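PDB 3WO8: beta-N-acetylglucosaminidase from Thermotoga maritima, which probably hydrolyses terminal non-reducing N-acetyl-D-hexosamine residues from N-acetyl-beta-D-hexosaminides, as a glycoside hydrolase of family 3. Local coordinates for residues 206-209 against 210-214; 237-241 against 242-246; 27-30 against 31-35; 286-289 against 290-293; 443-446 against 447-450. All blocks are in the same frame, centred on the assembly; numbering follows the deposited sequence.

The five contacts are all local contacts along one chain, and they come in the order contact 3, contact 1, contact 2, contact 4, contact 5. The first four lie in the TIM-barrel domain. Contacts 3 and 4 are neighbours, with centres about 12 Å apart; Ile-34 packs on Leu-292 and Val-31 on Tyr-289. Contacts 1 and 2 form a second pair, about 15 Å between centres, where Leu-209 meets Leu-243. Between the two pairs, centres are about 27 to 36 Å apart. Contact 5 belongs to the C-terminal domain, its centre about 62 Å from that of contact 1. Contacts 1 to 4 thus join helices and loops of the barrel, while contact 5 borders the second subunit through Pro-443.

Contact 1 of 5, residues 206-209 against 210-214; sequences RKVL and EREKK
Glu-210 N donates to Arg-206 O at 3.1 Å, an i to i+4 bond of helix 203-211. Val-208 O takes two donors. Glu-212 N approaches nearly along the C=O axis at 2.9 Å, and Arg-211 N comes from above the carbonyl plane at 3.3 Å. Lys-207 and Glu-210 run side by side and point the same way. Lys-207 NZ meets Glu-210 OE2 in a salt bridge of 3.1 Å. The lysine chain bends at chi2 and chi4 to bring its amine there. Glu-210 CG sits between its own backbone N and carbonyl carbon (chi1 71°), which lays the carboxylate back along the preceding turn. The aliphatic part of Arg-211 covers Lys-207 O, with CG 3.4 Å from that oxygen, while its NH1 forms a salt bridge with Glu-159. Val-208 CG1 touches Glu-212 CG, and Val-208 also packs on helix 147-164. This is the C-terminal end of an amphipathic helix on the outside of a TIM barrel, leading toward strand 216-219.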
loop_
_atom_site.group_PDB
_atom_site.type_symbol
_atom_site.label_atom_id
_atom_site.label_comp_id
_atom_site.label_asym_id
_atom_site.label_seq_id
_atom_site.Cartn_x
_atom_site.Cartn_y
_atom_site.Cartn_z
ATOM N N ARG B 206 23.487 22.512 -4.488
ATOM C CA ARG B 206 23.929 23.592 -3.623
ATOM C C ARG B 206 22.774 24.042 -2.793
ATOM O O ARG B 206 22.902 24.198 -1.588
ATOM C CB ARG B 206 24.425 24.796 -4.444
ATOM C CG ARG B 206 25.417 24.443 -5.534
ATOM C CD ARG B 206 26.315 25.574 -5.916
ATOM N NE ARG B 206 25.925 26.291 -7.131
ATOM C CZ ARG B 206 25.663 27.593 -7.188
ATOM N NH1 ARG B 206 25.703 28.316 -6.091
ATOM N NH2 ARG B 206 25.364 28.180 -8.339
ATOM N N LYS B 207 21.649 24.284 -3.453
ATOM C CA LYS B 207 20.466 24.800 -2.763
ATOM C C LYS B 207 19.996 23.840 -1.673
ATOM O O LYS B 207 19.861 24.262 -0.515
ATOM C CB LYS B 207 19.348 25.206 -3.732
ATOM C CG LYS B 207 19.375 26.697 -4.097
ATOM C CD LYS B 207 20.762 27.233 -4.527
ATOM C CE LYS B 207 20.871 28.777 -4.549
ATOM N NZ LYS B 207 21.869 29.315 -3.582
ATOM N N VAL B 208 19.819 22.561 -1.996
ATOM C CA VAL B 208 19.399 21.608 -0.954
ATOM C C VAL B 208 20.425 21.511 0.152
ATOM O O VAL B 208 20.072 21.454 1.338
ATOM C CB VAL B 208 19.120 20.181 -1.498
ATOM C CG1 VAL B 208 18.787 19.197 -0.366
ATOM C CG2 VAL B 208 17.984 20.214 -2.500
ATOM N N LEU B 209 21.700 21.480 -0.233
ATOM C CA LEU B 209 22.767 21.066 0.698
ATOM C C LEU B 209 23.107 22.105 1.757
ATOM O O LEU B 209 23.489 21.742 2.866
ATOM C CB LEU B 209 24.027 20.604 -0.052
ATOM C CG LEU B 209 23.983 19.149 -0.510
ATOM C CD1 LEU B 209 25.169 18.816 -1.390
ATOM C CD2 LEU B 209 23.935 18.205 0.687
ATOM N N GLU B 210 22.962 23.382 1.422
ATOM C CA GLU B 210 23.201 24.442 2.402
ATOM C C GLU B 210 21.943 24.855 3.192
ATOM O O GLU B 210 22.025 25.640 4.134
ATOM C CB GLU B 210 23.896 25.637 1.734
ATOM C CG GLU B 210 23.045 26.461 0.768
ATOM C CD GLU B 210 23.855 27.011 -0.412
ATOM O OE1 GLU B 210 25.075 26.700 -0.545
ATOM O OE2 GLU B 210 23.249 27.748 -1.229
ATOM N N ARG B 211 20.797 24.294 2.820
ATOM C CA ARG B 211 19.583 24.438 3.600
ATOM C C ARG B 211 19.330 23.247 4.545
ATOM O O ARG B 211 18.727 23.428 5.604
ATOM C CB ARG B 211 18.386 24.655 2.670
ATOM C CG ARG B 211 18.377 26.029 2.008
ATOM C CD ARG B 211 17.304 26.174 0.927
ATOM N NE ARG B 211 15.937 25.962 1.425
ATOM C CZ ARG B 211 14.819 26.139 0.706
ATOM N NH1 ARG B 211 13.626 25.911 1.263
ATOM N NH2 ARG B 211 14.877 26.538 -0.566
ATOM N N GLU B 212 19.785 22.045 4.189
ATOM C CA GLU B 212 19.384 20.835 4.925
ATOM C C GLU B 212 20.597 19.976 5.198
ATOM O O GLU B 212 20.984 19.133 4.396
ATOM C CB GLU B 212 18.382 19.993 4.123
ATOM C CG GLU B 212 17.491 20.735 3.142
ATOM C CD GLU B 212 16.230 21.235 3.781
ATOM O OE1 GLU B 212 15.545 22.040 3.107
ATOM O OE2 GLU B 212 15.938 20.827 4.939
ATOM N N LYS B 213 21.218 20.183 6.334
ATOM C CA LYS B 213 22.384 19.373 6.694
ATOM C C LYS B 213 22.034 17.881 6.865
ATOM O O LYS B 213 22.927 17.032 6.693
ATOM C CB LYS B 213 23.071 19.932 7.960
ATOM C CG LYS B 213 23.959 21.153 7.700
ATOM C CD LYS B 213 24.372 21.873 8.993
ATOM C CE LYS B 213 25.532 22.845 8.780
ATOM N NZ LYS B 213 25.472 23.537 7.457
ATOM N N LYS B 214 20.756 17.572 7.167
ATOM C CA LYS B 214 20.334 16.195 7.535
ATOM C C LYS B 214 20.116 15.232 6.341
ATOM O O LYS B 214 19.917 14.034 6.513
ATOM C CB LYS B 214 19.117 16.237 8.461
ATOM C CG LYS B 214 19.478 16.716 9.858
ATOM C CD LYS B 214 18.336 16.651 10.864
ATOM C CE LYS B 214 18.220 15.274 11.496
ATOM N NZ LYS B 214 17.349 15.254 12.711
#

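Contact 2 of 5, residues 237-241 against 242-246; sequences KIITD and VLREK
Arg-244 N donates to Ile-239 O at 3.0 Å, one of a run of i to i+5 bonds that gives this helix wider, pi-type turns. Val-242 N reaches Lys-237 O at 3.2 Å from above the carbonyl plane. Lys-246 N meets Asp-241 O at 3.0 Å and is the straightest of the set, with an N-H...O angle of 160°. The bond from Glu-245 N to Thr-240 O is weak. Two side chains find polar partners outside the helix. Thr-240 OG1 is hydrogen-bonded to Ala-279 O. The Arg-244 guanidinium binds the carbonyl of Gly-251 through NH1, and Asn-282 OD1 and Gly-280 O through NH2. Glu-245 CG stands anti to its carbonyl carbon (chi1 -59°) and the chain runs extended beyond it, which brings the carboxylate beside Asp-241. Asp-241 OD1 is 3.4 Å from Glu-245 OE1, and the carboxylate planes are 25° apart. These like charges would probably repel, or favour protonation of one carboxylate. Glu-245 crosses Thr-240 at a slant, with Thr-240 CG2 3.9 Å from Glu-245 OE2. Helix 236-247 packs Ile-238, Val-242 and Leu-243 onto Phe-173 of strand 167-173. Leu-243 and Arg-244 also rest on Val-253 of strand 253-257, and Val-242 touches Trp-198 of helix 194-199.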
loop_
_atom_site.group_PDB
_atom_site.type_symbol
_atom_site.label_atom_id
_atom_site.label_comp_id
_atom_site.label_asym_id
_atom_site.label_seq_id
_atom_site.Cartn_x
_atom_site.Cartn_y
_atom_site.Cartn_z
ATOM N N LYS B 237 38.897 15.112 -6.429
ATOM C CA LYS B 237 38.568 16.432 -6.941
ATOM C C LYS B 237 37.095 16.779 -6.886
ATOM O O LYS B 237 36.762 17.954 -6.866
ATOM C CB LYS B 237 39.042 16.621 -8.379
ATOM C CG LYS B 237 40.506 17.004 -8.468
ATOM C CD LYS B 237 41.004 17.179 -9.894
ATOM C CE LYS B 237 42.535 17.150 -9.929
ATOM N NZ LYS B 237 43.043 16.720 -11.255
ATOM N N ILE B 238 36.205 15.789 -6.895
ATOM C CA ILE B 238 34.758 16.071 -6.874
ATOM C C ILE B 238 34.216 15.866 -5.457
ATOM O O ILE B 238 33.680 16.758 -4.845
ATOM C CB ILE B 238 34.009 15.242 -7.931
ATOM C CG1 ILE B 238 34.410 15.720 -9.325
ATOM C CG2 ILE B 238 32.498 15.389 -7.802
ATOM C CD1 ILE B 238 33.976 14.808 -10.441
ATOM N N ILE B 239 34.414 14.701 -4.892
ATOM C CA ILE B 239 33.903 14.462 -3.546
ATOM C C ILE B 239 34.554 15.371 -2.466
ATOM O O ILE B 239 33.850 15.959 -1.657
ATOM C CB ILE B 239 34.045 12.977 -3.156
ATOM C CG1 ILE B 239 33.194 12.113 -4.108
ATOM C CG2 ILE B 239 33.670 12.772 -1.695
ATOM C CD1 ILE B 239 33.155 10.634 -3.764
ATOM N N THR B 240 35.885 15.480 -2.425
ATOM C CA THR B 240 36.508 16.433 -1.500
ATOM C C THR B 240 36.515 17.893 -1.998
ATOM O O THR B 240 36.085 18.800 -1.292
ATOM C CB THR B 240 37.914 16.030 -1.118
ATOM O OG1 THR B 240 37.830 14.909 -0.245
ATOM C CG2 THR B 240 38.588 17.174 -0.362
ATOM N N ASP B 241 36.985 18.137 -3.205
ATOM C CA ASP B 241 37.200 19.532 -3.601
ATOM C C ASP B 241 35.906 20.265 -3.911
ATOM O O ASP B 241 35.629 21.285 -3.291
ATOM C CB ASP B 241 38.276 19.666 -4.713
ATOM C CG ASP B 241 39.671 19.101 -4.268
ATOM O OD1 ASP B 241 39.969 18.962 -3.055
ATOM O OD2 ASP B 241 40.466 18.756 -5.150
ATOM N N VAL B 242 35.097 19.757 -4.831
ATOM C CA VAL B 242 33.806 20.422 -5.126
ATOM C C VAL B 242 32.703 20.252 -4.045
ATOM O O VAL B 242 31.871 21.155 -3.873
ATOM C CB VAL B 242 33.245 20.026 -6.497
ATOM C CG1 VAL B 242 32.717 18.618 -6.448
ATOM C CG2 VAL B 242 32.122 20.953 -6.926
ATOM N N LEU B 243 32.675 19.131 -3.320
ATOM C CA LEU B 243 31.524 18.869 -2.429
ATOM C C LEU B 243 31.823 19.180 -0.982
ATOM O O LEU B 243 31.125 19.991 -0.360
ATOM C CB LEU B 243 30.966 17.428 -2.573
ATOM C CG LEU B 243 29.813 16.980 -1.633
ATOM C CD1 LEU B 243 28.565 17.823 -1.820
ATOM C CD2 LEU B 243 29.449 15.522 -1.791
ATOM N N ARG B 244 32.835 18.524 -0.436
ATOM C CA ARG B 244 33.173 18.720 0.979
ATOM C C ARG B 244 33.753 20.089 1.352
ATOM O O ARG B 244 33.564 20.537 2.499
ATOM C CB ARG B 244 34.161 17.694 1.431
ATOM C CG ARG B 244 33.640 16.300 1.264
ATOM C CD ARG B 244 33.305 15.722 2.592
ATOM N NE ARG B 244 32.919 14.324 2.448
ATOM C CZ ARG B 244 31.823 13.783 2.950
ATOM N NH1 ARG B 244 30.968 14.516 3.624
ATOM N NH2 ARG B 244 31.591 12.494 2.775
ATOM N N GLU B 245 34.450 20.728 0.406
ATOM C CA GLU B 245 35.108 22.034 0.631
ATOM C C GLU B 245 34.334 23.157 -0.008
ATOM O O GLU B 245 33.845 24.055 0.684
ATOM C CB GLU B 245 36.569 22.057 0.125
ATOM C CG GLU B 245 37.436 20.996 0.793
ATOM C CD GLU B 245 38.895 20.978 0.361
ATOM O OE1 GLU B 245 39.239 21.354 -0.784
ATOM O OE2 GLU B 245 39.712 20.536 1.188
ATOM N N LYS B 246 34.226 23.136 -1.324
ATOM C CA LYS B 246 33.602 24.252 -1.997
ATOM C C LYS B 246 32.155 24.447 -1.514
ATOM O O LYS B 246 31.766 25.556 -1.185
ATOM C CB LYS B 246 33.664 24.090 -3.504
ATOM C CG LYS B 246 33.386 25.375 -4.231
ATOM C CD LYS B 246 33.410 25.156 -5.729
ATOM C CE LYS B 246 33.503 26.461 -6.502
ATOM N NZ LYS B 246 32.581 27.515 -5.965
#

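Contact 3 of 5, residues 27-30 against 31-35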
loop_
_atom_site.group_PDB
_atom_site.type_symbol
_atom_site.label_atom_id
_atom_site.label_comp_id
_atom_site.label_asym_id
_atom_site.label_seq_id
_atom_site.Cartn_x
_atom_site.Cartn_y
_atom_site.Cartn_z
ATOM N N PHE B 27 15.203 -12.718 1.278
ATOM C CA PHE B 27 15.469 -12.876 2.693
ATOM C C PHE B 27 15.462 -14.378 3.091
ATOM O O PHE B 27 14.486 -15.133 2.869
ATOM C CB PHE B 27 14.491 -12.034 3.513
ATOM C CG PHE B 27 14.737 -12.102 5.000
ATOM C CD1 PHE B 27 15.784 -11.412 5.575
ATOM C CD2 PHE B 27 13.942 -12.855 5.809
ATOM C CE1 PHE B 27 16.026 -11.493 6.937
ATOM C CE2 PHE B 27 14.175 -12.926 7.167
ATOM C CZ PHE B 27 15.224 -12.255 7.729
ATOM N N ASN B 28 16.585 -14.810 3.646
ATOM C CA ASN B 28 16.810 -16.212 3.886
ATOM C C ASN B 28 18.036 -16.393 4.750
ATOM O O ASN B 28 18.652 -15.414 5.153
ATOM C CB ASN B 28 17.045 -16.897 2.563
ATOM C CG ASN B 28 18.051 -16.170 1.734
ATOM O OD1 ASN B 28 19.085 -15.757 2.225
ATOM N ND2 ASN B 28 17.732 -15.970 0.479
ATOM N N GLU B 29 18.418 -17.648 4.992
ATOM C CA GLU B 29 19.485 -17.940 5.930
ATOM C C GLU B 29 20.826 -17.325 5.501
ATOM O O GLU B 29 21.633 -16.940 6.342
ATOM C CB GLU B 29 19.581 -19.451 6.157
ATOM C CG GLU B 29 20.333 -19.834 7.428
ATOM C CD GLU B 29 19.689 -19.284 8.688
ATOM O OE1 GLU B 29 18.441 -19.220 8.726
ATOM O OE2 GLU B 29 20.423 -18.921 9.637
ATOM N N GLU B 30 21.057 -17.202 4.201
ATOM C CA GLU B 30 22.305 -16.604 3.718
ATOM C C GLU B 30 22.323 -15.110 4.066
ATOM O O GLU B 30 23.306 -14.602 4.604
ATOM C CB GLU B 30 22.454 -16.823 2.203
ATOM C CG GLU B 30 23.751 -16.296 1.572
ATOM C CD GLU B 30 23.786 -16.488 0.058
ATOM O OE1 GLU B 30 23.151 -17.432 -0.418
ATOM O OE2 GLU B 30 24.428 -15.715 -0.671
ATOM N N VAL B 31 21.205 -14.435 3.786
ATOM C CA VAL B 31 21.074 -13.001 3.997
ATOM C C VAL B 31 21.313 -12.658 5.449
ATOM O O VAL B 31 22.100 -11.760 5.767
ATOM C CB VAL B 31 19.691 -12.496 3.558
ATOM C CG1 VAL B 31 19.445 -11.081 4.063
ATOM C CG2 VAL B 31 19.561 -12.524 2.042
ATOM N N LYS B 32 20.633 -13.386 6.320
ATOM C CA LYS B 32 20.827 -13.269 7.767
ATOM C C LYS B 32 22.282 -13.487 8.172
ATOM O O LYS B 32 22.781 -12.805 9.072
ATOM C CB LYS B 32 19.985 -14.285 8.530
ATOM C CG LYS B 32 18.474 -14.175 8.366
ATOM C CD LYS B 32 17.760 -14.926 9.495
ATOM C CE LYS B 32 16.517 -15.690 9.053
ATOM N NZ LYS B 32 15.817 -16.246 10.241
ATOM N N GLU B 33 22.956 -14.435 7.521
ATOM C CA GLU B 33 24.335 -14.770 7.899
ATOM C C GLU B 33 25.323 -13.668 7.534
ATOM O O GLU B 33 26.108 -13.275 8.364
ATOM C CB GLU B 33 24.743 -16.136 7.346
ATOM C CG GLU B 33 24.096 -17.288 8.124
ATOM C CD GLU B 33 24.226 -18.677 7.460
ATOM O OE1 GLU B 33 24.015 -19.691 8.153
ATOM O OE2 GLU B 33 24.524 -18.786 6.249
ATOM N N ILE B 34 25.251 -13.149 6.312
ATOM C CA ILE B 34 26.048 -12.005 5.912
ATOM C C ILE B 34 25.824 -10.917 6.915
ATOM O O ILE B 34 26.753 -10.251 7.302
ATOM C CB ILE B 34 25.623 -11.440 4.540
ATOM C CG1 ILE B 34 25.947 -12.411 3.413
ATOM C CG2 ILE B 34 26.327 -10.121 4.230
ATOM C CD1 ILE B 34 27.418 -12.429 3.040
ATOM N N ILE B 35 24.575 -10.696 7.314
ATOM C CA ILE B 35 24.251 -9.514 8.116
ATOM C C ILE B 35 24.839 -9.640 9.508
ATOM O O ILE B 35 25.445 -8.684 10.012
ATOM C CB ILE B 35 22.727 -9.184 8.104
ATOM C CG1 ILE B 35 22.365 -8.511 6.769
ATOM C CG2 ILE B 35 22.335 -8.240 9.235
ATOM C CD1 ILE B 35 20.900 -8.585 6.399
#
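Asn-28 OD1 accepts from Val-31 N at 2.9 Å, an N-cap bond at the start of helix 29-37. The amide oxygen is brought over the first turn because CG stands between the backbone N and the carbonyl carbon (chi1 49°). Asn-28 O takes Lys-32 N almost straight, at 3.1 Å. The tight side is apolar. Phe-27 CD1 lies 4.0 Å from Val-31 CG1, and the ring end at CZ lies 3.8 Å from Lys-32 CG. The lysine chain runs obliquely past the ring. Phe-27 also meets Phe-59, and Val-31 packs on Phe-24. The outer side is looser. Glu-29 OE1 is 4.2 Å from Lys-32 NZ, beyond a salt bridge; that amine has a long, weak ion pair with Glu-470. Glu-29 OE2 is 4.0 Å from Glu-33 OE1. An alanine in place of Asn-28 is likely to leave Val-31 N without its side-chain acceptor and so weaken the start of the helix. The chemistry pairs a neutral amide cap and an apolar inner face with acidic Glu-29 and Glu-30, whose charges would probably suit the positive end of the helix dipole.

Contact 4 of 5, residues 286-289 against 290-293; sequences LGDY and RNLP
The turn that links barrel strand 283-286 to helix 292-304 makes this contact, at a strand-to-helix step of the TIM barrel. In it Asn-291 N donates to Asp-288 O at 2.9 Å, and Leu-292 N to Tyr-289 O at 3.2 Å from above the carbonyl plane. Asp-288 CG lies anti to the backbone N (chi1 -174°), which sets the carboxylate beside Arg-290. Asp-288 OD2 is 3.1 Å from Arg-290 NH1, a salt bridge in which the oxygen lies out of the guanidinium plane, so charge alone binds it. The two planar groups stand 85° apart. Asn-291 ND2 is hydrogen-bonded to Glu-259. The Tyr-289 ring stacks on Phe-24 of strand 20-24. Arg-290 CG sits over a face of the Tyr-289 ring, 3.7 Å from its centroid, in a CH-pi contact. A serine in place of Tyr-289 would probably strip Phe-24 of its stacking partner and remove the ring face under the Arg-290 chain. Leu-286 CD1 meets Leu-292 CD1 at 3.7 Å.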
loop_
_atom_site.group_PDB
_atom_site.type_symbol
_atom_site.label_atom_id
_atom_site.label_comp_id
_atom_site.label_asym_id
_atom_site.label_seq_id
_atom_site.Cartn_x
_atom_site.Cartn_y
_atom_site.Cartn_z
ATOM N N LEU B 286 26.850 -1.667 -2.406
ATOM C CA LEU B 286 26.804 -2.892 -3.148
ATOM C C LEU B 286 25.319 -3.234 -3.499
ATOM O O LEU B 286 24.547 -3.759 -2.676
ATOM C CB LEU B 286 27.497 -3.993 -2.343
ATOM C CG LEU B 286 28.932 -3.700 -1.859
ATOM C CD1 LEU B 286 29.551 -4.916 -1.150
ATOM C CD2 LEU B 286 29.842 -3.216 -2.986
ATOM N N GLY B 287 24.935 -2.916 -4.734
ATOM C CA GLY B 287 23.690 -3.400 -5.305
ATOM C C GLY B 287 23.344 -4.831 -4.907
ATOM O O GLY B 287 22.171 -5.148 -4.679
ATOM N N ASP B 288 24.371 -5.687 -4.823
ATOM C CA ASP B 288 24.224 -7.123 -4.558
ATOM C C ASP B 288 24.991 -7.504 -3.318
ATOM O O ASP B 288 26.187 -7.742 -3.368
ATOM C CB ASP B 288 24.779 -7.904 -5.747
ATOM C CG ASP B 288 24.540 -9.428 -5.658
ATOM O OD1 ASP B 288 24.160 -9.961 -4.572
ATOM O OD2 ASP B 288 24.741 -10.079 -6.724
ATOM N N TYR B 289 24.289 -7.623 -2.211
ATOM C CA TYR B 289 24.903 -7.943 -0.942
ATOM C C TYR B 289 25.884 -9.076 -0.966
ATOM O O TYR B 289 26.653 -9.239 -0.017
ATOM C CB TYR B 289 23.833 -8.325 0.061
ATOM C CG TYR B 289 23.321 -9.743 -0.096
ATOM C CD1 TYR B 289 22.446 -10.087 -1.140
ATOM C CD2 TYR B 289 23.695 -10.746 0.812
ATOM C CE1 TYR B 289 21.952 -11.375 -1.266
ATOM C CE2 TYR B 289 23.210 -12.042 0.690
ATOM C CZ TYR B 289 22.340 -12.356 -0.349
ATOM O OH TYR B 289 21.863 -13.645 -0.476
ATOM N N ARG B 290 25.813 -9.912 -1.999
ATOM C CA ARG B 290 26.722 -11.074 -2.124
ATOM C C ARG B 290 28.179 -10.682 -2.373
ATOM O O ARG B 290 29.087 -11.377 -1.910
ATOM C CB ARG B 290 26.209 -12.052 -3.181
ATOM C CG ARG B 290 24.964 -12.789 -2.711
ATOM C CD ARG B 290 24.591 -13.937 -3.617
ATOM N NE ARG B 290 24.615 -13.520 -5.016
ATOM C CZ ARG B 290 23.550 -13.329 -5.793
ATOM N NH1 ARG B 290 23.733 -12.947 -7.055
ATOM N NH2 ARG B 290 22.315 -13.528 -5.338
ATOM N N ASN B 291 28.390 -9.542 -3.038
ATOM C CA ASN B 291 29.730 -8.977 -3.197
ATOM C C ASN B 291 30.352 -8.421 -1.898
ATOM O O ASN B 291 31.391 -7.750 -1.924
ATOM C CB ASN B 291 29.696 -7.874 -4.257
ATOM C CG ASN B 291 29.381 -8.412 -5.648
ATOM O OD1 ASN B 291 29.972 -9.386 -6.100
ATOM N ND2 ASN B 291 28.465 -7.774 -6.336
ATOM N N LEU B 292 29.729 -8.679 -0.755
ATOM C CA LEU B 292 30.178 -8.017 0.461
ATOM C C LEU B 292 31.447 -8.632 0.941
ATOM O O LEU B 292 32.424 -7.914 1.123
ATOM C CB LEU B 292 29.127 -8.031 1.578
ATOM C CG LEU B 292 29.478 -7.165 2.798
ATOM C CD1 LEU B 292 29.643 -5.693 2.437
ATOM C CD2 LEU B 292 28.432 -7.306 3.889
ATOM N N PRO B 293 31.450 -9.965 1.131
ATOM C CA PRO B 293 32.664 -10.598 1.624
ATOM C C PRO B 293 33.887 -10.092 0.861
ATOM O O PRO B 293 34.806 -9.581 1.492
ATOM C CB PRO B 293 32.413 -12.091 1.375
ATOM C CG PRO B 293 30.935 -12.232 1.413
ATOM C CD PRO B 293 30.458 -10.983 0.718
#

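Contact 5 of 5, residues 443-446 against 447-450; sequences PFDV and RYFE
A short 3-10 turn between strands 435-439 and 453-456 of the C-terminal domain forms this contact. It is built on i to i+3 bonds. Arg-447 N donates to Phe-444 O at 3.0 Å and is nearly straight, with an N-H...O angle of 172°. Tyr-448 N reaches Asp-445 O at 2.9 Å, and Phe-449 N reaches Val-446 O at 3.0 Å from above the carbonyl plane. Phe-449 is the centre of an inverse gamma turn. Among the side chains, Arg-447 bends at chi2 and chi3 and lays its chain over one face of the Phe-444 ring. The guanidinium is turned 26° from the ring plane. The model is too tight here for the spacing to be trusted, so the arrangement of the guanidinium over the ring is tentative. The Phe-444 and Tyr-448 rings meet obliquely, planes at 83°, with Phe-444 CE2 4.0 Å from Tyr-448 CE2. Asp-445 OD1 lies at the edge of the Tyr-448 ring, in its plane, 3.9 Å from Tyr-448 CE2. The buried Phe-449 ring stacks on Tyr-437 of strand 435-439. It also touches Ile-454 of strand 453-456 and His-427 and Leu-428 of helix 421-429. Tyr-448 packs on Leu-424 of that helix, and Val-446 on Val-456 of strand 453-456.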
loop_
_atom_site.group_PDB
_atom_site.type_symbol
_atom_site.label_atom_id
_atom_site.label_comp_id
_atom_site.label_asym_id
_atom_site.label_seq_id
_atom_site.Cartn_x
_atom_site.Cartn_y
_atom_site.Cartn_z
ATOM N N PRO B 443 -9.856 -22.192 16.257
ATOM C CA PRO B 443 -9.054 -23.111 17.072
ATOM C C PRO B 443 -9.856 -24.192 17.836
ATOM O O PRO B 443 -9.272 -25.113 18.406
ATOM C CB PRO B 443 -8.292 -22.163 18.041
ATOM C CG PRO B 443 -8.737 -20.772 17.695
ATOM C CD PRO B 443 -9.990 -20.877 16.895
ATOM N N PHE B 444 -11.173 -24.060 17.848
ATOM C CA PHE B 444 -12.023 -25.103 18.374
ATOM C C PHE B 444 -11.723 -26.393 17.634
ATOM O O PHE B 444 -11.684 -27.455 18.244
ATOM C CB PHE B 444 -13.500 -24.728 18.212
ATOM C CG PHE B 444 -14.454 -25.907 18.202
ATOM C CD1 PHE B 444 -14.930 -26.449 19.398
ATOM C CD2 PHE B 444 -14.924 -26.447 16.986
ATOM C CE1 PHE B 444 -15.837 -27.499 19.384
ATOM C CE2 PHE B 444 -15.824 -27.512 16.972
ATOM C CZ PHE B 444 -16.278 -28.035 18.170
ATOM N N ASP B 445 -11.513 -26.284 16.319
ATOM C CA ASP B 445 -11.284 -27.439 15.452
ATOM C C ASP B 445 -10.234 -28.419 16.034
ATOM O O ASP B 445 -10.387 -29.638 15.934
ATOM C CB ASP B 445 -10.871 -26.965 14.057
ATOM C CG ASP B 445 -12.041 -26.391 13.238
ATOM O OD1 ASP B 445 -13.212 -26.739 13.513
ATOM O OD2 ASP B 445 -11.779 -25.605 12.291
ATOM N N VAL B 446 -9.204 -27.886 16.686
ATOM C CA VAL B 446 -8.208 -28.708 17.366
ATOM C C VAL B 446 -8.769 -29.961 18.015
ATOM O O VAL B 446 -8.135 -30.996 18.003
ATOM C CB VAL B 446 -7.515 -27.917 18.475
ATOM C CG1 VAL B 446 -6.843 -28.833 19.479
ATOM C CG2 VAL B 446 -6.468 -27.010 17.885
ATOM N N ARG B 447 -9.936 -29.871 18.629
ATOM C CA ARG B 447 -10.458 -31.008 19.396
ATOM C C ARG B 447 -10.441 -32.306 18.574
ATOM O O ARG B 447 -10.027 -33.360 19.075
ATOM C CB ARG B 447 -11.865 -30.714 19.930
ATOM C CG ARG B 447 -12.972 -30.825 18.893
ATOM C CD ARG B 447 -14.012 -29.753 19.079
ATOM N NE ARG B 447 -14.859 -29.961 20.257
ATOM C CZ ARG B 447 -16.061 -30.537 20.246
ATOM N NH1 ARG B 447 -16.596 -30.996 19.113
ATOM N NH2 ARG B 447 -16.742 -30.646 21.382
ATOM N N TYR B 448 -10.835 -32.198 17.306
ATOM C CA TYR B 448 -10.935 -33.335 16.403
ATOM C C TYR B 448 -9.609 -34.091 16.240
ATOM O O TYR B 448 -9.578 -35.317 16.131
ATOM C CB TYR B 448 -11.342 -32.843 15.041
ATOM C CG TYR B 448 -12.710 -32.235 14.970
ATOM C CD1 TYR B 448 -13.847 -33.029 15.063
ATOM C CD2 TYR B 448 -12.876 -30.879 14.746
ATOM C CE1 TYR B 448 -15.120 -32.483 14.947
ATOM C CE2 TYR B 448 -14.140 -30.322 14.637
ATOM C CZ TYR B 448 -15.272 -31.123 14.731
ATOM O OH TYR B 448 -16.542 -30.571 14.610
ATOM N N PHE B 449 -8.520 -33.342 16.229
ATOM C CA PHE B 449 -7.210 -33.896 15.964
ATOM C C PHE B 449 -6.482 -34.132 17.245
ATOM O O PHE B 449 -5.397 -33.628 17.457
ATOM C CB PHE B 449 -6.450 -32.968 15.021
ATOM C CG PHE B 449 -7.228 -32.667 13.782
ATOM C CD1 PHE B 449 -7.504 -33.670 12.866
ATOM C CD2 PHE B 449 -7.774 -31.416 13.587
ATOM C CE1 PHE B 449 -8.275 -33.416 11.747
ATOM C CE2 PHE B 449 -8.545 -31.145 12.466
ATOM C CZ PHE B 449 -8.793 -32.146 11.540
ATOM N N GLU B 450 -7.104 -34.948 18.084
ATOM C CA GLU B 450 -6.590 -35.256 19.411
ATOM C C GLU B 450 -5.269 -36.026 19.340
ATOM O O GLU B 450 -5.192 -37.072 18.674
ATOM C CB GLU B 450 -7.640 -36.078 20.189
ATOM C CG GLU B 450 -7.102 -36.901 21.371
ATOM C CD GLU B 450 -7.013 -38.408 21.100
ATOM O OE1 GLU B 450 -7.663 -39.168 21.836
ATOM O OE2 GLU B 450 -6.310 -38.850 20.164
#